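Local coordinates for protein arabinogalactan endo-1,4-beta-galactosidase (Ignisphaera aggregans, PDB 7OSK) that probably hydrolyses internal beta-1,4-galactosidic linkages of arabinogalactan through its glycoside hydrolase family 53 catalytic domain, at residues 228-233 against 257-262. Sequence-based numbering, arbitrary orientation.
Sequences KIVIHL and VIAISF
Five backbone hydrogen bonds zip residues 228-233 to 257-262, beginning with Val257 N to Ile229 O at 2.9 Å. Ile231 then gives its N to Val257 O and accepts Ala259 N on its own O (2.8 Å), and Leu233 repeats the pattern, taking Ala259 O and receiving Ser261 N. This two-residue stagger of donors and acceptors, with strand axes approaching to 4.6 Å and N-to-C directions 30° from each other, identifies a twisted parallel pair. The strands are consecutive, the fifth and sixth of the eight-stranded TIM barrel, and helix 238-250 makes the crossover of their beta-alpha-beta unit. Its Tyr241 and Phe244 pack on Leu233, placing that side chain on the outer, helix-facing side. Val230, His232, Val257 and Ala259 share the other, interior face. There Val230 lies alongside Val257, with Val230 CG2 3.8 Å from Val257 CB, while Val230 CG1, anti to the backbone N (chi1 -177°), leans on Ala259 CB. A polar link follows on that face: His232 NE2 donates to Ser261 OG, which meets the ring at its edge; the modelled 2.4 Å is very short and its exact length doubtful. Ser261 OG is also hydrogen-bonded to Glu191 OE2, and weak hydrogen bonds link His232 ND1 with Gln187 OE1 and Asn190 OD1. A leucine in place of His232 would probably leave Ser261 OG without this donor and break the side-chain link between the strands.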
ATOM      1  N   LYS A 228      -1.891  11.534  10.333  1.00 23.19           N
ATOM      2  CA  LYS A 228      -2.917  11.778   9.326  1.00 24.99           C
ATOM      3  C   LYS A 228      -3.656  10.500   8.965  1.00 23.37           C
ATOM      4  O   LYS A 228      -3.053   9.437   8.802  1.00 20.93           O
ATOM      5  CB  LYS A 228      -2.298  12.411   8.079  1.00 25.51           C
ATOM      6  CG  LYS A 228      -1.930  13.879   8.288  1.00 28.65           C
ATOM      7  CD  LYS A 228      -0.718  14.320   7.477  1.00 39.06           C
ATOM      8  CE  LYS A 228       0.568  13.619   7.912  1.00 35.59           C
ATOM      9  NZ  LYS A 228       1.341  14.387   8.930  1.00 37.32           N
ATOM     10  N   ILE A 229      -4.973  10.630   8.840  1.00 20.91           N
ATOM     11  CA  ILE A 229      -5.852   9.500   8.601  1.00 20.54           C
ATOM     12  C   ILE A 229      -6.063   9.292   7.110  1.00 21.05           C
ATOM     13  O   ILE A 229      -6.306  10.246   6.372  1.00 22.63           O
ATOM     14  CB  ILE A 229      -7.210   9.708   9.289  1.00 20.81           C
ATOM     15  CG1 ILE A 229      -7.009  10.073  10.764  1.00 23.36           C
ATOM     16  CG2 ILE A 229      -8.086   8.474   9.141  1.00 20.46           C
ATOM     17  CD1 ILE A 229      -6.115   9.113  11.529  1.00 27.64           C
ATOM     18  N   VAL A 230      -5.967   8.038   6.680  1.00 19.93           N
ATOM     19  CA  VAL A 230      -6.099   7.691   5.271  1.00 20.14           C
ATOM     20  C   VAL A 230      -7.254   6.723   5.049  1.00 19.14           C
ATOM     21  O   VAL A 230      -7.273   5.622   5.600  1.00 18.61           O
ATOM     22  CB  VAL A 230      -4.806   7.058   4.725  1.00 18.54           C
ATOM     23  CG1 VAL A 230      -4.932   6.776   3.238  1.00 18.09           C
ATOM     24  CG2 VAL A 230      -3.612   7.961   4.999  1.00 18.45           C
ATOM     25  N   ILE A 231      -8.215   7.153   4.238  1.00 19.07           N
ATOM     26  CA  ILE A 231      -9.307   6.295   3.798  1.00 17.02           C
ATOM     27  C   ILE A 231      -8.956   5.726   2.429  1.00 21.10           C
ATOM     28  O   ILE A 231      -8.852   6.463   1.446  1.00 19.43           O
ATOM     29  CB  ILE A 231     -10.643   7.065   3.733  1.00 19.44           C
ATOM     30  CG1 ILE A 231     -11.074   7.513   5.134  1.00 19.72           C
ATOM     31  CG2 ILE A 231     -11.733   6.214   3.089  1.00 17.78           C
ATOM     32  CD1 ILE A 231     -11.326   6.375   6.117  1.00 19.00           C
ATOM     33  N   HIS A 232      -8.777   4.409   2.377  1.00 21.96           N
ATOM     34  CA  HIS A 232      -8.295   3.737   1.176  1.00 19.27           C
ATOM     35  C   HIS A 232      -9.433   3.064   0.419  1.00 19.08           C
ATOM     36  O   HIS A 232     -10.216   2.310   0.997  1.00 20.61           O
ATOM     37  CB  HIS A 232      -7.225   2.707   1.554  1.00 18.75           C
ATOM     38  CG  HIS A 232      -6.573   2.048   0.381  1.00 18.81           C
ATOM     39  ND1 HIS A 232      -5.816   0.898   0.502  1.00 17.64           N
ATOM     40  CD2 HIS A 232      -6.549   2.368  -0.934  1.00 19.59           C
ATOM     41  CE1 HIS A 232      -5.364   0.542  -0.681  1.00 18.23           C
ATOM     42  NE2 HIS A 232      -5.795   1.418  -1.575  1.00 17.88           N
ATOM     43  N   LEU A 233      -9.516   3.355  -0.877  1.00 19.04           N
ATOM     44  CA  LEU A 233     -10.508   2.740  -1.751  1.00 19.04           C
ATOM     45  C   LEU A 233      -9.837   2.135  -2.976  1.00 18.70           C
ATOM     46  O   LEU A 233      -8.761   2.572  -3.381  1.00 22.29           O
ATOM     47  CB  LEU A 233     -11.559   3.765  -2.181  1.00 19.38           C
ATOM     48  CG  LEU A 233     -12.471   4.316  -1.085  1.00 20.16           C
ATOM     49  CD1 LEU A 233     -13.445   5.316  -1.686  1.00 22.07           C
ATOM     50  CD2 LEU A 233     -13.223   3.200  -0.374  1.00 18.54           C
ATOM     51  N   VAL A 257      -6.716  12.059   4.095  1.00 16.84           N
ATOM     52  CA  VAL A 257      -6.268  11.571   2.795  1.00 18.20           C
ATOM     53  C   VAL A 257      -7.253  10.588   2.171  1.00 21.08           C
ATOM     54  O   VAL A 257      -7.800   9.723   2.854  1.00 21.94           O
ATOM     55  CB  VAL A 257      -4.892  10.879   2.903  1.00 18.37           C
ATOM     56  CG1 VAL A 257      -4.331  10.581   1.519  1.00 18.26           C
ATOM     57  CG2 VAL A 257      -3.921  11.747   3.688  1.00 23.53           C
ATOM     58  N   ILE A 258      -7.472  10.745   0.869  1.00 21.28           N
ATOM     59  CA  ILE A 258      -8.230   9.781   0.079  1.00 18.04           C
ATOM     60  C   ILE A 258      -7.257   8.954  -0.745  1.00 20.73           C
ATOM     61  O   ILE A 258      -6.701   9.441  -1.730  1.00 22.28           O
ATOM     62  CB  ILE A 258      -9.244  10.470  -0.852  1.00 20.10           C
ATOM     63  CG1 ILE A 258     -10.276  11.238  -0.026  1.00 20.54           C
ATOM     64  CG2 ILE A 258      -9.942   9.442  -1.745  1.00 20.42           C
ATOM     65  CD1 ILE A 258     -11.052  12.262  -0.822  1.00 23.34           C
ATOM     66  N   ALA A 259      -7.062   7.701  -0.343  1.00 23.22           N
ATOM     67  CA  ALA A 259      -6.090   6.834  -0.993  1.00 20.56           C
ATOM     68  C   ALA A 259      -6.747   5.988  -2.079  1.00 19.59           C
ATOM     69  O   ALA A 259      -7.916   5.614  -1.967  1.00 20.44           O
ATOM     70  CB  ALA A 259      -5.410   5.950   0.027  1.00 19.72           C
ATOM     71  N   ILE A 260      -5.979   5.689  -3.122  1.00 17.23           N
ATOM     72  CA  ILE A 260      -6.483   4.971  -4.287  1.00 19.02           C
ATOM     73  C   ILE A 260      -5.615   3.759  -4.610  1.00 20.89           C
ATOM     74  O   ILE A 260      -4.387   3.842  -4.590  1.00 20.53           O
ATOM     75  CB  ILE A 260      -6.530   5.892  -5.527  1.00 18.26           C
ATOM     76  CG1 ILE A 260      -7.467   7.075  -5.281  1.00 19.84           C
ATOM     77  CG2 ILE A 260      -6.992   5.125  -6.761  1.00 19.18           C
ATOM     78  CD1 ILE A 260      -7.198   8.261  -6.186  1.00 20.20           C
ATOM     79  N   SER A 261      -6.263   2.634  -4.902  1.00 22.33           N
ATOM     80  CA  SER A 261      -5.582   1.486  -5.494  1.00 20.84           C
ATOM     81  C   SER A 261      -5.834   1.502  -6.988  1.00 18.51           C
ATOM     82  O   SER A 261      -6.952   1.245  -7.427  1.00 18.48           O
ATOM     83  CB  SER A 261      -6.070   0.164  -4.896  1.00 21.24           C
ATOM     84  OG  SER A 261      -5.684   0.031  -3.543  1.00 22.37           O
ATOM     85  N   PHE A 262      -4.801   1.813  -7.764  1.00 20.44           N
ATOM     86  CA  PHE A 262      -4.932   1.836  -9.216  1.00 21.64           C
ATOM     87  C   PHE A 262      -3.972   0.873  -9.904  1.00 22.05           C
ATOM     88  O   PHE A 262      -2.782   1.152 -10.052  1.00 22.31           O
ATOM     89  CB  PHE A 262      -4.712   3.243  -9.766  1.00 21.38           C
ATOM     90  CG  PHE A 262      -4.899   3.331 -11.253  1.00 23.59           C
ATOM     91  CD1 PHE A 262      -6.131   3.058 -11.820  1.00 23.56           C
ATOM     92  CD2 PHE A 262      -3.846   3.663 -12.085  1.00 24.57           C
ATOM     93  CE1 PHE A 262      -6.312   3.125 -13.186  1.00 23.76           C
ATOM     94  CE2 PHE A 262      -4.024   3.732 -13.455  1.00 25.05           C
ATOM     95  CZ  PHE A 262      -5.258   3.461 -14.004  1.00 23.44           C
TER